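PDB 6R5T: periplasmic beta-glucosidase from Pseudomonas aeruginosa, which probably hydrolyses terminal, non-reducing beta-D-glucosyl residues with release of beta-D-glucose, as a member of glycosyl hydrolase family 3. Local coordinates for residues S622-S627 with L637-T642; L631-T636 with L693-L698; G712-F717 with R728-L733. The protein carries 1 engineered substitution. All blocks are in the same frame, centred on the assembly; numbering follows the deposited sequence.

Contact 1 of 3, residues S622-S627 with L637-T642; sequences SPLRLS and LEARVT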
loop_
_atom_site.group_PDB
_atom_site.type_symbol
_atom_site.label_atom_id
_atom_site.label_comp_id
_atom_site.label_asym_id
_atom_site.label_seq_id
_atom_site.Cartn_x
_atom_site.Cartn_y
_atom_site.Cartn_z
ATOM N N SER A 622 -32.829 -20.284 2.469
ATOM C CA SER A 622 -33.043 -21.568 1.787
ATOM C C SER A 622 -31.905 -21.745 0.792
ATOM O O SER A 622 -31.131 -20.820 0.528
ATOM C CB SER A 622 -34.385 -21.584 1.119
ATOM O OG SER A 622 -34.429 -20.710 -0.005
ATOM N N PRO A 623 -31.786 -22.937 0.175
ATOM C CA PRO A 623 -30.715 -23.169 -0.785
ATOM C C PRO A 623 -30.865 -22.237 -1.977
ATOM O O PRO A 623 -31.980 -21.961 -2.431
ATOM C CB PRO A 623 -30.938 -24.630 -1.206
ATOM C CG PRO A 623 -31.701 -25.220 -0.066
ATOM C CD PRO A 623 -32.635 -24.131 0.388
ATOM N N LEU A 624 -29.726 -21.781 -2.488
ATOM C CA LEU A 624 -29.722 -20.939 -3.680
ATOM C C LEU A 624 -30.102 -21.779 -4.904
ATOM O O LEU A 624 -29.559 -22.882 -5.053
ATOM C CB LEU A 624 -28.308 -20.391 -3.854
ATOM C CG LEU A 624 -28.076 -19.594 -5.126
ATOM C CD1 LEU A 624 -28.935 -18.359 -5.221
ATOM C CD2 LEU A 624 -26.608 -19.246 -5.243
ATOM N N ARG A 625 -30.991 -21.245 -5.710
ATOM C CA ARG A 625 -31.409 -21.909 -6.968
ATOM C C ARG A 625 -31.288 -20.921 -8.127
ATOM O O ARG A 625 -31.800 -19.798 -8.042
ATOM C CB ARG A 625 -32.821 -22.469 -6.764
ATOM C CG ARG A 625 -32.898 -23.560 -5.689
ATOM C CD ARG A 625 -32.221 -24.877 -6.087
ATOM N NE ARG A 625 -32.280 -25.989 -5.116
ATOM C CZ ARG A 625 -31.250 -26.440 -4.371
ATOM N NH1 ARG A 625 -30.053 -25.867 -4.439
ATOM N NH2 ARG A 625 -31.420 -27.464 -3.538
ATOM N N LEU A 626 -30.675 -21.352 -9.234
ATOM C CA LEU A 626 -30.597 -20.542 -10.459
ATOM C C LEU A 626 -31.664 -21.038 -11.447
ATOM O O LEU A 626 -31.925 -22.254 -11.464
ATOM C CB LEU A 626 -29.206 -20.674 -11.073
ATOM C CG LEU A 626 -28.040 -20.336 -10.161
ATOM C CD1 LEU A 626 -26.724 -20.425 -10.937
ATOM C CD2 LEU A 626 -28.221 -18.947 -9.567
ATOM N N SER A 627 -32.190 -20.132 -12.253
ATOM C CA SER A 627 -33.294 -20.410 -13.207
ATOM C C SER A 627 -32.781 -21.313 -14.341
ATOM O O SER A 627 -33.600 -22.006 -14.941
ATOM C CB SER A 627 -33.895 -19.161 -13.748
ATOM O OG SER A 627 -32.932 -18.376 -14.369
ATOM N N LEU A 637 -30.692 -14.193 -16.262
ATOM C CA LEU A 637 -30.735 -15.335 -15.341
ATOM C C LEU A 637 -31.394 -14.818 -14.060
ATOM O O LEU A 637 -31.176 -13.618 -13.711
ATOM C CB LEU A 637 -29.267 -15.732 -15.103
ATOM C CG LEU A 637 -29.038 -16.997 -14.297
ATOM C CD1 LEU A 637 -28.592 -18.115 -15.215
ATOM C CD2 LEU A 637 -28.011 -16.773 -13.202
ATOM N N GLU A 638 -32.148 -15.680 -13.385
ATOM C CA GLU A 638 -32.629 -15.401 -12.000
ATOM C C GLU A 638 -31.904 -16.307 -10.997
ATOM O O GLU A 638 -31.774 -17.521 -11.225
ATOM C CB GLU A 638 -34.147 -15.560 -11.921
ATOM C CG GLU A 638 -34.901 -14.534 -12.750
ATOM C CD GLU A 638 -36.408 -14.734 -12.730
ATOM O OE1 GLU A 638 -36.861 -15.811 -12.261
ATOM O OE2 GLU A 638 -37.119 -13.797 -13.148
ATOM N N ALA A 639 -31.557 -15.727 -9.846
ATOM C CA ALA A 639 -31.023 -16.421 -8.664
ATOM C C ALA A 639 -32.055 -16.227 -7.573
ATOM O O ALA A 639 -32.373 -15.049 -7.240
ATOM C CB ALA A 639 -29.690 -15.845 -8.307
ATOM N N ARG A 640 -32.603 -17.335 -7.083
ATOM C CA ARG A 640 -33.668 -17.257 -6.078
ATOM C C ARG A 640 -33.239 -17.864 -4.762
ATOM O O ARG A 640 -32.639 -18.962 -4.711
ATOM C CB ARG A 640 -34.930 -17.972 -6.560
ATOM C CG ARG A 640 -35.638 -17.236 -7.678
ATOM C CD ARG A 640 -36.969 -17.896 -8.035
ATOM N NE ARG A 640 -37.481 -17.235 -9.231
ATOM C CZ ARG A 640 -38.703 -16.733 -9.374
ATOM N NH1 ARG A 640 -39.614 -16.872 -8.424
ATOM N NH2 ARG A 640 -39.027 -16.129 -10.506
ATOM N N VAL A 641 -33.636 -17.179 -3.697
ATOM C CA VAL A 641 -33.436 -17.687 -2.339
ATOM C C VAL A 641 -34.600 -17.180 -1.486
ATOM O O VAL A 641 -35.094 -16.075 -1.761
ATOM C CB VAL A 641 -32.062 -17.240 -1.831
ATOM C CG1 VAL A 641 -32.009 -15.733 -1.565
ATOM C CG2 VAL A 641 -31.615 -18.064 -0.681
ATOM N N THR A 642 -34.997 -17.966 -0.505
ATOM C CA THR A 642 -36.010 -17.524 0.476
ATOM C C THR A 642 -35.290 -17.134 1.755
ATOM O O THR A 642 -34.584 -17.988 2.337
ATOM C CB THR A 642 -37.104 -18.571 0.705
ATOM O OG1 THR A 642 -37.683 -18.737 -0.593
ATOM C CG2 THR A 642 -38.171 -18.108 1.676
#
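The carbonyl oxygen Arg625 O is gripped twice: Arg640 N donates to it over 2.8 Å in a nearly straight bond (177°), and Ala639 CA brings a weaker C-H contact at 3.5 Å. This antiparallel pairing joins strands 619-626 and 636-645 in the three-stranded sheet of the C-terminal, fibronectin type III-like beta sandwich. Regular bridging covers two residue pairs, the hydrogen-bonded Arg625-Arg640 and the non-hydrogen-bonded Leu626-Ala639. Beyond each end a serine hydroxyl stands in for a strand carbonyl as acceptor: Ser622 OG takes Thr642 N at 2.8 Å, and Ser627 OG takes Glu638 N at 3.0 Å. Both hydroxyls sit between their own backbone N and carbonyl carbon (chi1 70° for Ser622, 57° for Ser627), which turns them to the neighbouring strand.

The inner face is apolar. Leu626 CD2 lies 3.7 Å from Ala639 CB, and Leu624 CD1, two residues earlier in the chain, approaches the same methyl; Leu637 completes the patch, which faces strand 725-732. The other face is charged. Arg640 NH2 donates to Glu638 OE1 at 2.8 Å, on the syn side but tilted out of the carboxylate plane, while Arg640 NH1 pairs with Glu688 on strand 686-694. A bend at chi2 brings the Arg625 guanidinium back over Pro623, whose CB lies 3.4 Å from the guanidinium plane, offset toward the rim.

Contact 2 of 3, residues L631-T636 with L693-L698; sequences LARGAT and LGEADL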
loop_
_atom_site.group_PDB
_atom_site.type_symbol
_atom_site.label_atom_id
_atom_site.label_comp_id
_atom_site.label_asym_id
_atom_site.label_seq_id
_atom_site.Cartn_x
_atom_site.Cartn_y
_atom_site.Cartn_z
ATOM N N LEU A 631 -26.613 -19.685 -19.748
ATOM C CA LEU A 631 -27.103 -18.328 -20.053
ATOM C C LEU A 631 -26.682 -17.964 -21.470
ATOM O O LEU A 631 -25.489 -17.899 -21.786
ATOM C CB LEU A 631 -26.564 -17.319 -19.039
ATOM C CG LEU A 631 -27.059 -15.888 -19.213
ATOM C CD1 LEU A 631 -28.560 -15.822 -19.041
ATOM C CD2 LEU A 631 -26.354 -14.921 -18.248
ATOM N N ALA A 632 -27.662 -17.756 -22.335
ATOM C CA ALA A 632 -27.387 -17.214 -23.675
ATOM C C ALA A 632 -27.096 -15.712 -23.594
ATOM O O ALA A 632 -27.669 -14.970 -22.757
ATOM C CB ALA A 632 -28.566 -17.521 -24.571
ATOM N N ARG A 633 -26.268 -15.227 -24.506
ATOM C CA ARG A 633 -26.068 -13.769 -24.701
ATOM C C ARG A 633 -27.418 -13.116 -25.028
ATOM O O ARG A 633 -28.157 -13.682 -25.835
ATOM C CB ARG A 633 -25.112 -13.477 -25.852
ATOM C CG ARG A 633 -23.788 -14.223 -25.796
ATOM C CD ARG A 633 -22.747 -13.384 -25.106
ATOM N NE ARG A 633 -21.480 -14.112 -25.031
ATOM C CZ ARG A 633 -20.367 -13.628 -24.498
ATOM N NH1 ARG A 633 -20.356 -12.397 -24.013
ATOM N NH2 ARG A 633 -19.282 -14.386 -24.424
ATOM N N GLY A 634 -27.681 -11.966 -24.430
ATOM C CA GLY A 634 -28.942 -11.227 -24.548
ATOM C C GLY A 634 -29.966 -11.648 -23.515
ATOM O O GLY A 634 -30.899 -10.873 -23.318
ATOM N N ALA A 635 -29.780 -12.761 -22.794
ATOM C CA ALA A 635 -30.776 -13.255 -21.823
ATOM C C ALA A 635 -30.379 -12.815 -20.408
ATOM O O ALA A 635 -29.240 -12.394 -20.193
ATOM C CB ALA A 635 -30.909 -14.744 -21.917
ATOM N N THR A 636 -31.336 -12.945 -19.511
ATOM C CA THR A 636 -31.215 -12.717 -18.051
ATOM C C THR A 636 -31.398 -14.058 -17.372
ATOM O O THR A 636 -32.151 -14.940 -17.851
ATOM C CB THR A 636 -32.231 -11.668 -17.586
ATOM O OG1 THR A 636 -31.756 -10.439 -18.133
ATOM C CG2 THR A 636 -32.319 -11.478 -16.094
ATOM N N LEU A 693 -29.559 -11.422 -13.086
ATOM C CA LEU A 693 -28.187 -11.285 -13.601
ATOM C C LEU A 693 -28.220 -11.359 -15.126
ATOM O O LEU A 693 -28.893 -12.250 -15.673
ATOM C CB LEU A 693 -27.335 -12.434 -13.060
ATOM C CG LEU A 693 -27.044 -12.370 -11.558
ATOM C CD1 LEU A 693 -26.446 -13.701 -11.085
ATOM C CD2 LEU A 693 -26.123 -11.192 -11.273
ATOM N N GLY A 694 -27.518 -10.441 -15.766
ATOM C CA GLY A 694 -27.292 -10.513 -17.216
ATOM C C GLY A 694 -25.823 -10.351 -17.542
ATOM O O GLY A 694 -24.956 -10.260 -16.613
ATOM N N GLU A 695 -25.522 -10.352 -18.832
ATOM C CA GLU A 695 -24.131 -10.219 -19.316
ATOM C C GLU A 695 -23.471 -8.975 -18.721
ATOM O O GLU A 695 -22.271 -9.022 -18.485
ATOM C CB GLU A 695 -24.174 -10.202 -20.833
ATOM C CG GLU A 695 -22.829 -10.359 -21.474
ATOM C CD GLU A 695 -22.889 -10.201 -22.983
ATOM O OE1 GLU A 695 -24.007 -10.081 -23.518
ATOM O OE2 GLU A 695 -21.814 -10.176 -23.599
ATOM N N ALA A 696 -24.192 -7.878 -18.499
ATOM C CA ALA A 696 -23.603 -6.615 -17.999
ATOM C C ALA A 696 -22.941 -6.852 -16.629
ATOM O O ALA A 696 -21.912 -6.219 -16.331
ATOM C CB ALA A 696 -24.688 -5.572 -17.898
ATOM N N ASP A 697 -23.494 -7.765 -15.849
ATOM C CA ASP A 697 -22.939 -8.131 -14.516
ATOM C C ASP A 697 -21.642 -8.927 -14.679
ATOM O O ASP A 697 -20.900 -9.107 -13.686
ATOM C CB ASP A 697 -23.956 -8.958 -13.759
ATOM C CG ASP A 697 -25.157 -8.106 -13.455
ATOM O OD1 ASP A 697 -24.962 -7.022 -12.830
ATOM O OD2 ASP A 697 -26.245 -8.486 -13.911
ATOM N N LEU A 698 -21.371 -9.466 -15.844
ATOM C CA LEU A 698 -20.290 -10.456 -16.025
ATOM C C LEU A 698 -19.066 -9.864 -16.726
ATOM O O LEU A 698 -18.038 -10.515 -16.804
ATOM C CB LEU A 698 -20.829 -11.625 -16.855
ATOM C CG LEU A 698 -22.193 -12.192 -16.453
ATOM C CD1 LEU A 698 -22.593 -13.317 -17.407
ATOM C CD2 LEU A 698 -22.214 -12.659 -15.012
HETATM O O HOH W 1 -27.712 -9.930 -20.505
#
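Leu631 CD2 meets Leu698 CD1 at 4.2 Å, an apolar touch between two buried side chains that slant across each other. Leu631 belongs to the edge strand of the five-stranded sheet, so this contact places the loop 695-698 against that sheet, where Leu732 and Phe714 also pack on Leu698.

Arg633 carries the main polar link. Its NH1 donates to Glu695 OE2 over 2.7 Å in a bent salt bridge (141° at the hydrogen). The oxygen sits at the edge of the guanidinium and in its plane, but the carboxylate is turned steeply, 75° between the two planes, so OE2 is met from above its own plane and the pair is single-pronged. Glu695 reaches that far because its chain is extended, with CG anti to the backbone N (chi1 -168°). Arg633 NH1 is shared between Glu695 OE2 and a backbone acceptor, Ala709 O.

Gly634 occupies the third position of a type II turn from Ala632 to Ala635, where its positive phi fits; the turn is closed by Ala635 N to Ala632 O at 3.1 Å. At Ala635 the two backbones are linked through one water, which donates to Ala635 O at 2.9 Å and accepts from Glu695 N at 2.8 Å. Thr636 then runs beside Leu693: Thr636 CA lies 3.4 Å from Leu693 O, and Thr636 CG2 lies 3.5 Å from Leu693 O. On the partner segment Asp697 OD2 accepts Gly694 N with its anti lone pair, holding the carboxylate of Asp697 back against the backbone of Gly694. The loop crosses from strand 630-631 of one sheet to strand 636-645 of the other, a sheet-to-sheet connection of the fibronectin type III-like beta sandwich.

Contact 3 of 3, residues G712-F717 with R728-L733; sequences GEFKVF and RSFTLL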
loop_
_atom_site.group_PDB
_atom_site.type_symbol
_atom_site.label_atom_id
_atom_site.label_comp_id
_atom_site.label_asym_id
_atom_site.label_seq_id
_atom_site.Cartn_x
_atom_site.Cartn_y
_atom_site.Cartn_z
ATOM N N GLY A 712 -17.972 -19.316 -20.421
ATOM C CA GLY A 712 -17.464 -20.171 -19.351
ATOM C C GLY A 712 -18.263 -20.059 -18.076
ATOM O O GLY A 712 -19.364 -19.467 -18.042
ATOM N N GLU A 713 -17.686 -20.630 -17.019
ATOM C CA GLU A 713 -18.356 -20.749 -15.737
ATOM C C GLU A 713 -18.440 -19.381 -15.052
ATOM O O GLU A 713 -17.457 -18.612 -15.079
ATOM C CB GLU A 713 -17.582 -21.698 -14.817
ATOM C CG GLU A 713 -18.302 -21.962 -13.508
ATOM C CD GLU A 713 -17.544 -22.875 -12.560
ATOM O OE1 GLU A 713 -16.367 -23.192 -12.880
ATOM O OE2 GLU A 713 -18.128 -23.282 -11.527
ATOM N N PHE A 714 -19.553 -19.129 -14.395
ATOM C CA PHE A 714 -19.665 -18.087 -13.346
ATOM C C PHE A 714 -20.216 -18.740 -12.103
ATOM O O PHE A 714 -21.108 -19.597 -12.196
ATOM C CB PHE A 714 -20.558 -16.948 -13.805
ATOM C CG PHE A 714 -19.934 -16.141 -14.892
ATOM C CD1 PHE A 714 -20.073 -16.522 -16.214
ATOM C CD2 PHE A 714 -19.160 -15.032 -14.612
ATOM C CE1 PHE A 714 -19.469 -15.796 -17.213
ATOM C CE2 PHE A 714 -18.512 -14.330 -15.622
ATOM C CZ PHE A 714 -18.684 -14.702 -16.929
ATOM N N LYS A 715 -19.727 -18.311 -10.949
ATOM C CA LYS A 715 -20.215 -18.804 -9.654
ATOM C C LYS A 715 -21.006 -17.670 -9.038
ATOM O O LYS A 715 -20.533 -16.503 -9.014
ATOM C CB LYS A 715 -19.065 -19.213 -8.718
ATOM C CG LYS A 715 -18.212 -20.341 -9.235
ATOM C CD LYS A 715 -17.164 -20.796 -8.215
ATOM C CE LYS A 715 -16.871 -22.264 -8.436
ATOM N NZ LYS A 715 -15.799 -22.758 -7.546
ATOM N N VAL A 716 -22.191 -17.989 -8.564
ATOM C CA VAL A 716 -23.142 -17.067 -7.923
ATOM C C VAL A 716 -23.162 -17.419 -6.452
ATOM O O VAL A 716 -23.444 -18.570 -6.113
ATOM C CB VAL A 716 -24.553 -17.178 -8.541
ATOM C CG1 VAL A 716 -25.475 -16.210 -7.844
ATOM C CG2 VAL A 716 -24.527 -16.923 -10.039
ATOM N N PHE A 717 -22.820 -16.465 -5.588
ATOM C CA PHE A 717 -22.786 -16.660 -4.120
ATOM C C PHE A 717 -23.866 -15.804 -3.489
ATOM O O PHE A 717 -24.060 -14.649 -3.909
ATOM C CB PHE A 717 -21.489 -16.204 -3.481
ATOM C CG PHE A 717 -20.259 -16.846 -4.012
ATOM C CD1 PHE A 717 -19.710 -16.405 -5.188
ATOM C CD2 PHE A 717 -19.631 -17.845 -3.286
ATOM C CE1 PHE A 717 -18.536 -16.973 -5.620
ATOM C CE2 PHE A 717 -18.471 -18.435 -3.755
ATOM C CZ PHE A 717 -17.957 -18.015 -4.952
ATOM N N ARG A 728 -23.760 -21.476 -6.395
ATOM C CA ARG A 728 -24.154 -22.348 -7.531
ATOM C C ARG A 728 -23.539 -21.776 -8.792
ATOM O O ARG A 728 -23.313 -20.553 -8.858
ATOM C CB ARG A 728 -25.664 -22.337 -7.729
ATOM C CG ARG A 728 -26.438 -22.842 -6.526
ATOM C CD ARG A 728 -26.168 -24.292 -6.287
ATOM N NE ARG A 728 -27.120 -25.106 -6.992
ATOM C CZ ARG A 728 -27.131 -26.444 -6.926
ATOM N NH1 ARG A 728 -28.049 -27.142 -7.580
ATOM N NH2 ARG A 728 -26.207 -27.081 -6.226
ATOM N N SER A 729 -23.318 -22.627 -9.782
ATOM C CA SER A 729 -22.644 -22.195 -11.015
ATOM C C SER A 729 -23.595 -22.193 -12.209
ATOM O O SER A 729 -24.531 -22.981 -12.234
ATOM C CB SER A 729 -21.446 -23.040 -11.306
ATOM O OG SER A 729 -20.487 -22.803 -10.283
ATOM N N PHE A 730 -23.302 -21.333 -13.162
ATOM C CA PHE A 730 -23.907 -21.440 -14.504
ATOM C C PHE A 730 -22.809 -21.228 -15.532
ATOM O O PHE A 730 -21.705 -20.787 -15.220
ATOM C CB PHE A 730 -25.067 -20.473 -14.671
ATOM C CG PHE A 730 -24.663 -19.025 -14.751
ATOM C CD1 PHE A 730 -24.529 -18.280 -13.592
ATOM C CD2 PHE A 730 -24.441 -18.399 -15.962
ATOM C CE1 PHE A 730 -24.160 -16.953 -13.649
ATOM C CE2 PHE A 730 -24.060 -17.073 -16.015
ATOM C CZ PHE A 730 -23.928 -16.353 -14.846
ATOM N N THR A 731 -23.123 -21.536 -16.776
ATOM C CA THR A 731 -22.215 -21.320 -17.896
ATOM C C THR A 731 -22.789 -20.271 -18.842
ATOM O O THR A 731 -23.940 -20.384 -19.263
ATOM C CB THR A 731 -21.988 -22.627 -18.654
ATOM O OG1 THR A 731 -21.413 -23.581 -17.775
ATOM C CG2 THR A 731 -21.068 -22.433 -19.826
ATOM N N LEU A 732 -22.003 -19.239 -19.129
ATOM C CA LEU A 732 -22.333 -18.263 -20.191
ATOM C C LEU A 732 -21.905 -18.894 -21.508
ATOM O O LEU A 732 -20.732 -19.343 -21.626
ATOM C CB LEU A 732 -21.565 -16.960 -19.966
ATOM C CG LEU A 732 -21.817 -15.850 -20.970
ATOM C CD1 LEU A 732 -23.262 -15.368 -20.874
ATOM C CD2 LEU A 732 -20.849 -14.699 -20.747
ATOM N N LEU A 733 -22.809 -18.879 -22.489
ATOM C CA LEU A 733 -22.541 -19.457 -23.839
ATOM C C LEU A 733 -21.795 -18.455 -24.746
ATOM O O LEU A 733 -21.964 -17.254 -24.479
ATOM C CB LEU A 733 -23.889 -19.870 -24.441
ATOM C CG LEU A 733 -24.670 -20.884 -23.610
ATOM C CD1 LEU A 733 -26.077 -21.143 -24.156
ATOM C CD2 LEU A 733 -23.898 -22.179 -23.458
#
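Arg728 forms a reciprocal backbone pair with Val716: Val716 N donates to Arg728 O at 2.8 Å, and Arg728 N returns a bond to Val716 O. Its neighbour Ser729 points to the other face of the sheet, where OG donates to Glu713 OE2 at 2.7 Å on the anti lone pair of the carboxylate; Lys715 CG passes alongside the same hydroxyl at 3.5 Å.

Phe730 carries the apolar face. Its CG lies between backbone N and carbonyl carbon (chi1 71°), which swings the ring toward strand 712-719. Phe714 CB then sits over one face, 3.9 Å from the Phe730 ring centroid and 29° off the normal, while Val716 CG2 meets the ring edge at CE1, 3.6 Å away. The two rings are near parallel (21°) yet slid apart, with centroids 5.6 Å distant, so they barely overlap, and the contact over the ring face is made by Phe714 CB.

Thr731 CA makes a C-H contact with Gly712 O, and its CG2 lies near the same oxygen. Leu732 N donates to that oxygen at 2.9 Å, and Leu732 CB touches the edge of the Phe714 ring at CE1. This is an antiparallel beta hairpin of the sandwich, its Phe714 packing on the magnesium ligand Asp661.

In the fold
All three contacts belong to the C-terminal beta sandwich. Contacts 1 and 3 pack face to face: Leu637 CD2 lies 3.8 Å from Phe730 CD1, and Leu626 CD1 lies 3.6 Å from Ser729 O. Contact 2 links the two sheets. Its Leu693 O faces Leu637 N of contact 1 at 2.7 Å, a probable hydrogen bond, while Leu631 N faces Thr731 O of contact 3 at 2.8 Å. Leu698 CB also rests 3.8 Å from Phe714 CZ. The magnesium ion, bound by Asp661 and Val663, is about 5 Å from the side chain of Phe714 and about 8 Å from that of Leu698. The sugar pocket, which includes Asp79, Trp398 and Glu486, is formed by other parts of the chain.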